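Local coordinates for protein epidermin leader peptide processing serine protease EpiP (Staphylococcus aureus subsp. aureus, PDB 3QFH) that probably removes the leader peptide from the precursor of the lantibiotic epidermin, acting as a subtilisin-like serine endopeptidase, at residues S94-F99 and N188-G193; H137-N142 and G374-Q379; S182-A187 and E365-T370. All coordinates share one frame; numbering follows the deposited sequence.

Contact 1: residues S94-F99 and N188-G193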
loop_
_atom_site.group_PDB
_atom_site.type_symbol
_atom_site.label_atom_id
_atom_site.label_comp_id
_atom_site.label_asym_id
_atom_site.label_seq_id
_atom_site.Cartn_x
_atom_site.Cartn_y
_atom_site.Cartn_z
ATOM N N SER A 94 -14.553 23.243 15.941
ATOM C CA SER A 94 -15.911 23.743 15.658
ATOM C C SER A 94 -16.949 22.628 15.869
ATOM O O SER A 94 -16.598 21.442 15.959
ATOM C CB SER A 94 -16.051 24.262 14.221
ATOM O OG SER A 94 -16.333 23.197 13.317
ATOM N N ASN A 95 -18.218 23.024 15.928
ATOM C CA ASN A 95 -19.328 22.088 16.115
ATOM C C ASN A 95 -19.484 21.128 14.945
ATOM O O ASN A 95 -20.134 20.102 15.085
ATOM C CB ASN A 95 -20.652 22.835 16.358
ATOM C CG ASN A 95 -20.694 23.547 17.710
ATOM O OD1 ASN A 95 -20.002 23.157 18.659
ATOM N ND2 ASN A 95 -21.525 24.591 17.808
ATOM N N GLU A 96 -18.911 21.471 13.791
ATOM C CA GLU A 96 -18.933 20.580 12.628
ATOM C C GLU A 96 -17.788 19.570 12.652
ATOM O O GLU A 96 -17.842 18.569 11.945
ATOM C CB GLU A 96 -18.856 21.379 11.313
ATOM C CG GLU A 96 -20.115 22.168 11.004
ATOM C CD GLU A 96 -21.335 21.264 10.793
ATOM O OE1 GLU A 96 -21.198 20.188 10.165
ATOM O OE2 GLU A 96 -22.440 21.645 11.235
ATOM N N SER A 97 -16.771 19.812 13.472
ATOM C CA SER A 97 -15.596 18.943 13.481
ATOM C C SER A 97 -15.848 17.581 14.115
ATOM O O SER A 97 -16.495 17.471 15.134
ATOM C CB SER A 97 -14.408 19.616 14.185
ATOM O OG SER A 97 -13.250 18.789 14.128
ATOM N N LEU A 98 -15.326 16.551 13.474
ATOM C CA LEU A 98 -15.389 15.192 13.994
ATOM C C LEU A 98 -14.015 14.843 14.593
ATOM O O LEU A 98 -13.802 13.725 15.079
ATOM C CB LEU A 98 -15.694 14.202 12.856
ATOM C CG LEU A 98 -16.997 14.353 12.070
ATOM C CD1 LEU A 98 -17.062 13.315 10.932
ATOM C CD2 LEU A 98 -18.219 14.246 12.981
ATOM N N PHE A 99 -13.086 15.799 14.556
ATOM C CA PHE A 99 -11.725 15.531 15.004
ATOM C C PHE A 99 -11.652 14.963 16.420
ATOM O O PHE A 99 -10.870 14.072 16.658
ATOM C CB PHE A 99 -10.785 16.735 14.802
ATOM C CG PHE A 99 -9.392 16.485 15.298
ATOM C CD1 PHE A 99 -8.525 15.663 14.582
ATOM C CD2 PHE A 99 -8.962 17.032 16.502
ATOM C CE1 PHE A 99 -7.245 15.407 15.040
ATOM C CE2 PHE A 99 -7.682 16.787 16.966
ATOM C CZ PHE A 99 -6.818 15.959 16.233
ATOM N N ASN A 188 -9.335 16.935 5.028
ATOM C CA ASN A 188 -9.269 18.251 5.605
ATOM C C ASN A 188 -10.659 18.904 5.504
ATOM O O ASN A 188 -10.920 19.674 4.609
ATOM C CB ASN A 188 -8.182 19.091 4.943
ATOM C CG ASN A 188 -7.931 20.411 5.682
ATOM O OD1 ASN A 188 -8.487 20.653 6.737
ATOM N ND2 ASN A 188 -7.095 21.248 5.120
ATOM N N GLY A 189 -11.551 18.506 6.403
ATOM C CA GLY A 189 -12.934 19.024 6.476
ATOM C C GLY A 189 -13.478 18.708 7.866
ATOM O O GLY A 189 -12.935 19.194 8.851
ATOM N N LYS A 190 -14.522 17.872 7.952
ATOM C CA LYS A 190 -15.062 17.469 9.247
ATOM C C LYS A 190 -14.050 16.525 9.872
ATOM O O LYS A 190 -13.733 16.643 11.051
ATOM C CB LYS A 190 -16.446 16.837 9.101
ATOM C CG LYS A 190 -17.482 17.839 8.557
ATOM C CD LYS A 190 -18.817 17.214 8.160
ATOM C CE LYS A 190 -19.699 16.909 9.358
ATOM N NZ LYS A 190 -19.169 15.822 10.194
ATOM N N LEU A 191 -13.520 15.614 9.057
ATOM C CA LEU A 191 -12.465 14.707 9.472
ATOM C C LEU A 191 -11.102 15.324 9.061
ATOM O O LEU A 191 -11.008 16.006 8.028
ATOM C CB LEU A 191 -12.624 13.377 8.755
ATOM C CG LEU A 191 -11.919 12.197 9.383
ATOM C CD1 LEU A 191 -12.850 11.660 10.485
ATOM C CD2 LEU A 191 -11.626 11.099 8.356
ATOM N N ILE A 192 -10.060 15.078 9.858
ATOM C CA ILE A 192 -8.707 15.570 9.548
ATOM C C ILE A 192 -7.705 14.407 9.413
ATOM O O ILE A 192 -7.605 13.573 10.290
ATOM C CB ILE A 192 -8.164 16.490 10.656
ATOM C CG1 ILE A 192 -9.204 17.551 11.059
ATOM C CG2 ILE A 192 -6.854 17.099 10.211
ATOM C CD1 ILE A 192 -9.613 18.450 9.966
ATOM N N GLY A 193 -6.983 14.359 8.305
ATOM C CA GLY A 193 -5.944 13.341 8.106
ATOM C C GLY A 193 -4.623 13.768 8.722
ATOM O O GLY A 193 -4.532 14.816 9.376
#
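The ring of Phe-99 meets Ile-192 through one corner, with CD1 4.0 Å from the branch atom CB and CG1 close beside it, and the two side chains cross at about a right angle. With CG anti to the backbone N (chi1 178°) and beside the carbonyl carbon, the CD1 corner of the ring is brought against Ile-192; Arg-92 also packs against Phe-99. The second flat group, the carboxylate of Glu-96, presents OE1 to the methylene chain of Lys-190, 3.7 Å from CE. Its charge remains apart from the ammonium, OE1 and NZ being 4.8 Å from each other, so the two can attract but are not paired.

Lys-190 carries most of the contact. Its CG runs beside the carbonyl O of Glu-96, and bends at chi3 and chi4 then curl the chain back until NZ presses on the branch of Leu-98, 3.2 Å from CG and almost as near to both methyl groups, a tight fit. One backbone hydrogen bond joins the two loops, from Leu-98 N to Lys-190 O (2.9 Å, 166° at the hydrogen). The loop that supplies the N-H is braced by bonds of its own: a type I beta turn spans Ser-94 to Ser-97, and both serines form ST turns, Ser-97 OG accepting from Phe-99 N at 3.0 Å.

This is loop-to-loop packing within a subtilisin-like fold. The 94-99 loop leads toward helix 103-108, while 188-193 connects helix 177-186 to strand 200-204. Between loop and helix, Gln-102 OE1 takes the N-H of Ile-192. From strand 376-379, Tyr-376 touches Leu-98, Lys-190 and Leu-191, and Leu-191 reaches on to Leu-368 and Thr-370 of strand 367-370.

Contact 2: residues H137-N142 and G374-Q379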
loop_
_atom_site.group_PDB
_atom_site.type_symbol
_atom_site.label_atom_id
_atom_site.label_comp_id
_atom_site.label_asym_id
_atom_site.label_seq_id
_atom_site.Cartn_x
_atom_site.Cartn_y
_atom_site.Cartn_z
ATOM N N HIS A 137 -15.609 13.798 -2.467
ATOM C CA HIS A 137 -15.923 13.785 -1.047
ATOM C C HIS A 137 -15.527 15.156 -0.520
ATOM O O HIS A 137 -14.431 15.619 -0.829
ATOM C CB HIS A 137 -15.114 12.717 -0.323
ATOM C CG HIS A 137 -15.582 12.455 1.067
ATOM N ND1 HIS A 137 -15.455 13.375 2.084
ATOM C CD2 HIS A 137 -16.145 11.357 1.620
ATOM C CE1 HIS A 137 -15.954 12.867 3.196
ATOM N NE2 HIS A 137 -16.387 11.645 2.939
ATOM N N ASP A 138 -16.400 15.793 0.267
ATOM C CA ASP A 138 -16.137 17.145 0.809
ATOM C C ASP A 138 -14.797 17.286 1.570
ATOM O O ASP A 138 -14.157 18.324 1.496
ATOM C CB ASP A 138 -17.277 17.599 1.731
ATOM C CG ASP A 138 -18.569 17.926 0.977
ATOM O OD1 ASP A 138 -18.565 18.006 -0.270
ATOM O OD2 ASP A 138 -19.604 18.121 1.656
ATOM N N ASP A 139 -14.383 16.253 2.290
ATOM C CA ASP A 139 -13.113 16.290 3.017
ATOM C C ASP A 139 -11.884 15.970 2.158
ATOM O O ASP A 139 -10.758 16.181 2.595
ATOM C CB ASP A 139 -13.145 15.331 4.204
ATOM C CG ASP A 139 -14.170 15.714 5.229
ATOM O OD1 ASP A 139 -14.836 16.769 5.074
ATOM O OD2 ASP A 139 -14.301 14.979 6.222
ATOM N N LEU A 140 -12.084 15.495 0.939
ATOM C CA LEU A 140 -10.943 15.104 0.094
ATOM C C LEU A 140 -10.779 15.907 -1.175
ATOM O O LEU A 140 -9.717 15.866 -1.764
ATOM C CB LEU A 140 -11.098 13.650 -0.358
ATOM C CG LEU A 140 -11.274 12.579 0.715
ATOM C CD1 LEU A 140 -11.561 11.243 0.030
ATOM C CD2 LEU A 140 -10.028 12.508 1.578
ATOM N N LYS A 141 -11.815 16.613 -1.614
ATOM C CA LYS A 141 -11.759 17.258 -2.926
ATOM C C LYS A 141 -10.651 18.295 -3.075
ATOM O O LYS A 141 -10.071 18.413 -4.152
ATOM C CB LYS A 141 -13.125 17.844 -3.320
ATOM C CG LYS A 141 -13.650 18.962 -2.397
ATOM C CD LYS A 141 -15.098 19.342 -2.742
ATOM C CE LYS A 141 -15.638 20.433 -1.802
ATOM N NZ LYS A 141 -17.034 20.854 -2.169
ATOM N N ASN A 142 -10.332 19.045 -2.023
ATOM C CA ASN A 142 -9.295 20.055 -2.183
ATOM C C ASN A 142 -7.891 19.457 -2.332
ATOM O O ASN A 142 -7.028 20.049 -2.984
ATOM C CB ASN A 142 -9.321 21.074 -1.044
ATOM C CG ASN A 142 -8.476 22.303 -1.357
ATOM O OD1 ASN A 142 -7.599 22.691 -0.585
ATOM N ND2 ASN A 142 -8.690 22.873 -2.537
ATOM N N GLY A 374 -19.671 9.682 0.632
ATOM C CA GLY A 374 -19.534 11.112 0.925
ATOM C C GLY A 374 -19.614 11.425 2.408
ATOM O O GLY A 374 -19.494 12.590 2.817
ATOM N N ARG A 375 -19.801 10.385 3.212
ATOM C CA ARG A 375 -19.904 10.511 4.641
ATOM C C ARG A 375 -18.746 9.764 5.329
ATOM O O ARG A 375 -17.600 9.826 4.862
ATOM C CB ARG A 375 -21.310 10.069 5.134
ATOM C CG ARG A 375 -22.434 10.828 4.427
ATOM C CD ARG A 375 -23.851 10.588 5.011
ATOM N NE ARG A 375 -24.274 9.194 4.977
ATOM C CZ ARG A 375 -24.743 8.562 3.905
ATOM N NH1 ARG A 375 -24.849 9.175 2.738
ATOM N NH2 ARG A 375 -25.114 7.297 4.003
ATOM N N TYR A 376 -19.033 9.082 6.437
ATOM C CA TYR A 376 -17.994 8.453 7.243
ATOM C C TYR A 376 -18.323 7.007 7.594
ATOM O O TYR A 376 -19.460 6.580 7.500
ATOM C CB TYR A 376 -17.746 9.316 8.503
ATOM C CG TYR A 376 -17.509 10.742 8.068
ATOM C CD1 TYR A 376 -16.265 11.133 7.617
ATOM C CD2 TYR A 376 -18.570 11.661 7.992
ATOM C CE1 TYR A 376 -16.057 12.404 7.146
ATOM C CE2 TYR A 376 -18.376 12.943 7.511
ATOM C CZ TYR A 376 -17.110 13.314 7.099
ATOM O OH TYR A 376 -16.879 14.578 6.614
ATOM N N ILE A 377 -17.290 6.266 7.969
ATOM C CA ILE A 377 -17.427 4.877 8.332
ATOM C C ILE A 377 -16.343 4.510 9.347
ATOM O O ILE A 377 -15.260 5.104 9.363
ATOM C CB ILE A 377 -17.306 3.977 7.054
ATOM C CG1 ILE A 377 -17.591 2.503 7.369
ATOM C CG2 ILE A 377 -15.935 4.094 6.449
ATOM C CD1 ILE A 377 -17.583 1.579 6.105
ATOM N N TYR A 378 -16.652 3.531 10.190
ATOM C CA TYR A 378 -15.713 2.979 11.186
ATOM C C TYR A 378 -15.134 1.660 10.641
ATOM O O TYR A 378 -15.890 0.743 10.301
ATOM C CB TYR A 378 -16.421 2.711 12.527
ATOM C CG TYR A 378 -16.574 3.948 13.385
ATOM C CD1 TYR A 378 -15.526 4.366 14.196
ATOM C CD2 TYR A 378 -17.750 4.704 13.385
ATOM C CE1 TYR A 378 -15.622 5.500 14.979
ATOM C CE2 TYR A 378 -17.854 5.865 14.184
ATOM C CZ TYR A 378 -16.778 6.243 14.970
ATOM O OH TYR A 378 -16.811 7.345 15.758
ATOM N N GLN A 379 -13.806 1.585 10.520
ATOM C CA GLN A 379 -13.133 0.379 10.037
ATOM C C GLN A 379 -11.878 0.108 10.861
ATOM O O GLN A 379 -11.532 0.874 11.760
ATOM C CB GLN A 379 -12.761 0.534 8.566
ATOM C CG GLN A 379 -13.957 0.572 7.633
ATOM C CD GLN A 379 -14.462 -0.799 7.299
ATOM O OE1 GLN A 379 -13.858 -1.505 6.498
ATOM N NE2 GLN A 379 -15.582 -1.181 7.885
HETATM O O HOH W 1 -18.844 14.660 1.094
#
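His-137 and Asp-139 hold the turn and second strand of a beta hairpin, formed in this subtilisin-like fold by the antiparallel strands 367-370 and 376-379. The imidazole donates from NE2 to Arg-375 O over 2.9 Å, nearly straight at 178°, with the donor on a lone pair of the carbonyl and the oxygen in the ring plane. At the other ring nitrogen, ND1 accepts the backbone N-H of Asp-139 at 3.1 Å, also in plane. Held at both edges, the ring can hardly rotate, and the pattern suggests a neutral imidazole protonated on NE2.

Tyr-376 gives its hydroxyl proton to Asp-139 OD2 in a short bond of 2.6 Å, which arrives about 45° above the carboxylate plane. The same carboxylate receives the N-H groups of Leu-191 (on OD2) and Lys-190 (on OD1); these donors would favour its charged form.

Further out, the edge of the His-137 ring faces Tyr-376 in an offset edge-to-face pair, centroids 5.6 Å apart. Gly-374 lies against one face of the imidazole, its CA 3.5 Å from CD2 and its O above the rim near NE2, at an angle too poor for a hydrogen bond. The backbone there has a positive phi, as glycine readily allows, and it turns the chain into strand 376-379. A bridging water completes the junction, accepting from Asp-138 N and donating to Gly-374 O, 2.8 Å away.

Contact 3: residues S182-A187 and E365-T370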
loop_
_atom_site.group_PDB
_atom_site.type_symbol
_atom_site.label_atom_id
_atom_site.label_comp_id
_atom_site.label_asym_id
_atom_site.label_seq_id
_atom_site.Cartn_x
_atom_site.Cartn_y
_atom_site.Cartn_z
ATOM N N SER A 182 -7.493 7.243 1.771
ATOM C CA SER A 182 -7.212 8.637 1.424
ATOM C C SER A 182 -7.560 9.600 2.533
ATOM O O SER A 182 -6.902 10.640 2.699
ATOM C CB SER A 182 -7.975 9.017 0.169
ATOM O OG SER A 182 -7.599 8.160 -0.884
ATOM N N GLY A 183 -8.613 9.282 3.275
ATOM C CA GLY A 183 -9.011 10.113 4.396
ATOM C C GLY A 183 -7.956 10.165 5.487
ATOM O O GLY A 183 -7.737 11.232 6.099
ATOM N N GLN A 184 -7.272 9.038 5.715
ATOM C CA GLN A 184 -6.242 8.969 6.745
ATOM C C GLN A 184 -5.018 9.826 6.423
ATOM O O GLN A 184 -4.387 10.355 7.328
ATOM C CB GLN A 184 -5.822 7.527 7.024
ATOM C CG GLN A 184 -6.958 6.669 7.668
ATOM C CD GLN A 184 -7.438 7.246 8.994
ATOM O OE1 GLN A 184 -6.773 7.127 10.010
ATOM N NE2 GLN A 184 -8.598 7.856 8.979
ATOM N N THR A 185 -4.706 9.989 5.146
ATOM C CA THR A 185 -3.565 10.803 4.764
ATOM C C THR A 185 -3.950 12.251 4.537
ATOM O O THR A 185 -3.220 13.152 4.926
ATOM C CB THR A 185 -2.904 10.345 3.412
ATOM O OG1 THR A 185 -3.864 10.387 2.353
ATOM C CG2 THR A 185 -2.326 8.970 3.486
ATOM N N SER A 186 -5.114 12.480 3.947
ATOM C CA SER A 186 -5.421 13.799 3.424
ATOM C C SER A 186 -6.748 14.499 3.759
ATOM O O SER A 186 -7.018 15.573 3.211
ATOM C CB SER A 186 -5.352 13.662 1.896
ATOM O OG SER A 186 -4.147 13.013 1.474
ATOM N N ALA A 187 -7.592 13.915 4.601
ATOM C CA ALA A 187 -8.868 14.559 4.917
ATOM C C ALA A 187 -8.610 15.937 5.513
ATOM O O ALA A 187 -7.751 16.096 6.369
ATOM C CB ALA A 187 -9.697 13.711 5.899
ATOM N N GLU A 365 -12.623 1.369 19.563
ATOM C CA GLU A 365 -11.587 0.506 18.985
ATOM C C GLU A 365 -11.472 0.514 17.449
ATOM O O GLU A 365 -10.576 -0.133 16.910
ATOM C CB GLU A 365 -11.751 -0.945 19.487
ATOM C CG GLU A 365 -12.992 -1.703 18.964
ATOM C CD GLU A 365 -13.045 -3.167 19.455
ATOM O OE1 GLU A 365 -13.962 -3.899 19.032
ATOM O OE2 GLU A 365 -12.172 -3.594 20.262
ATOM N N ASN A 366 -12.382 1.186 16.745
ATOM C CA ASN A 366 -12.270 1.288 15.288
ATOM C C ASN A 366 -11.906 2.706 14.882
ATOM O O ASN A 366 -12.044 3.646 15.661
ATOM C CB ASN A 366 -13.525 0.803 14.553
ATOM C CG ASN A 366 -13.681 -0.736 14.567
ATOM O OD1 ASN A 366 -12.867 -1.474 15.142
ATOM N ND2 ASN A 366 -14.714 -1.213 13.899
ATOM N N ILE A 367 -11.467 2.830 13.639
ATOM C CA ILE A 367 -11.004 4.070 13.060
ATOM C C ILE A 367 -12.091 4.763 12.233
ATOM O O ILE A 367 -12.619 4.195 11.275
ATOM C CB ILE A 367 -9.839 3.787 12.089
ATOM C CG1 ILE A 367 -8.725 2.934 12.757
ATOM C CG2 ILE A 367 -9.314 5.093 11.488
ATOM C CD1 ILE A 367 -7.996 3.581 13.878
ATOM N N LEU A 368 -12.376 6.008 12.583
ATOM C CA LEU A 368 -13.344 6.792 11.875
ATOM C C LEU A 368 -12.651 7.348 10.638
ATOM O O LEU A 368 -11.605 7.980 10.744
ATOM C CB LEU A 368 -13.860 7.919 12.786
ATOM C CG LEU A 368 -14.853 8.918 12.180
ATOM C CD1 LEU A 368 -16.122 8.235 11.645
ATOM C CD2 LEU A 368 -15.201 9.960 13.206
ATOM N N THR A 369 -13.190 7.076 9.457
ATOM C CA THR A 369 -12.574 7.618 8.251
ATOM C C THR A 369 -13.632 7.978 7.232
ATOM O O THR A 369 -14.823 7.721 7.441
ATOM C CB THR A 369 -11.513 6.625 7.656
ATOM O OG1 THR A 369 -10.697 7.300 6.678
ATOM C CG2 THR A 369 -12.163 5.379 7.065
ATOM N N THR A 370 -13.184 8.608 6.151
ATOM C CA THR A 370 -14.039 8.985 5.050
ATOM C C THR A 370 -14.527 7.763 4.281
ATOM O O THR A 370 -13.742 6.852 3.971
ATOM C CB THR A 370 -13.265 9.878 4.058
ATOM O OG1 THR A 370 -12.030 9.233 3.706
ATOM C CG2 THR A 370 -12.975 11.219 4.680
HETATM O O HOH W 2 -9.306 9.021 11.952
#
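Gln-184 and Gly-183 of helix 177-186 press against strand 367-370, the first strand of a beta hairpin in the subtilisin-like fold. The axes of helix and strand cross almost at a right angle (91°) and come within 7.1 Å. The contact is fully buried, and the helix is probably the one that in subtilisins begins with the catalytic histidine.

Polar contacts centre on the Gln-184 amide. NE2 donates to Thr-369 OG1 over 3.2 Å, the oxygen tilted 18° from the amide plane; the two side chains cross at about a right angle. Thr-369 OG1 also pairs with Met-180 O, one turn back on the same helix, so this hydroxyl links strand to helix twice. A bound water lies near the carbonyl of Leu-368 and accepts a long bond from Gln-184 NE2, its oxygen 3.3 Å from that nitrogen. The other end of the amide, OE1, is taken by Lys-388 NZ from helix 382-400, which fixes how the group is turned.

Van der Waals packing accompanies these bonds. The bend of Gln-184 at chi2 brings the amide against Ile-367, whose CG2 touches OE1 at 3.6 Å and lies nearly as close to CD. Farther along the strand, the methyl of Ala-187 approaches Thr-370 CG2 at 4.3 Å.

The closest backbone approach is at Gly-183. Having no side chain, it lets the strand come down on the helix, with a CA separation of 5.2 Å from Thr-370. Thr-370 has its OG1 tucked between backbone N and carbonyl carbon (chi1 51°); there the hydroxyl pairs with Thr-179 O and rests 3.2 Å from Gly-183 CA.

Contact 3 is fully buried, whereas contacts 1 and 2 lie nearer the surface and are only partly so. Contacts 2 and 3 engage the two strands of one hairpin, 376-379 and 367-370, which pair through bonds such as Thr-369 N to Ile-377 O. Contacts 1 and 3 share the chain leaving helix 177-186, and Gly-193 N binds back to Ala-187 O. Their chemistry differs accordingly: apolar packing, a lysine curled against leucine and one backbone bond in contact 1, directional imidazole and carboxylate bonds in contact 2, and threonine hydroxyls with one amide in contact 3. Asp-139 joins contacts 1 and 2 by receiving the backbone of 188-193.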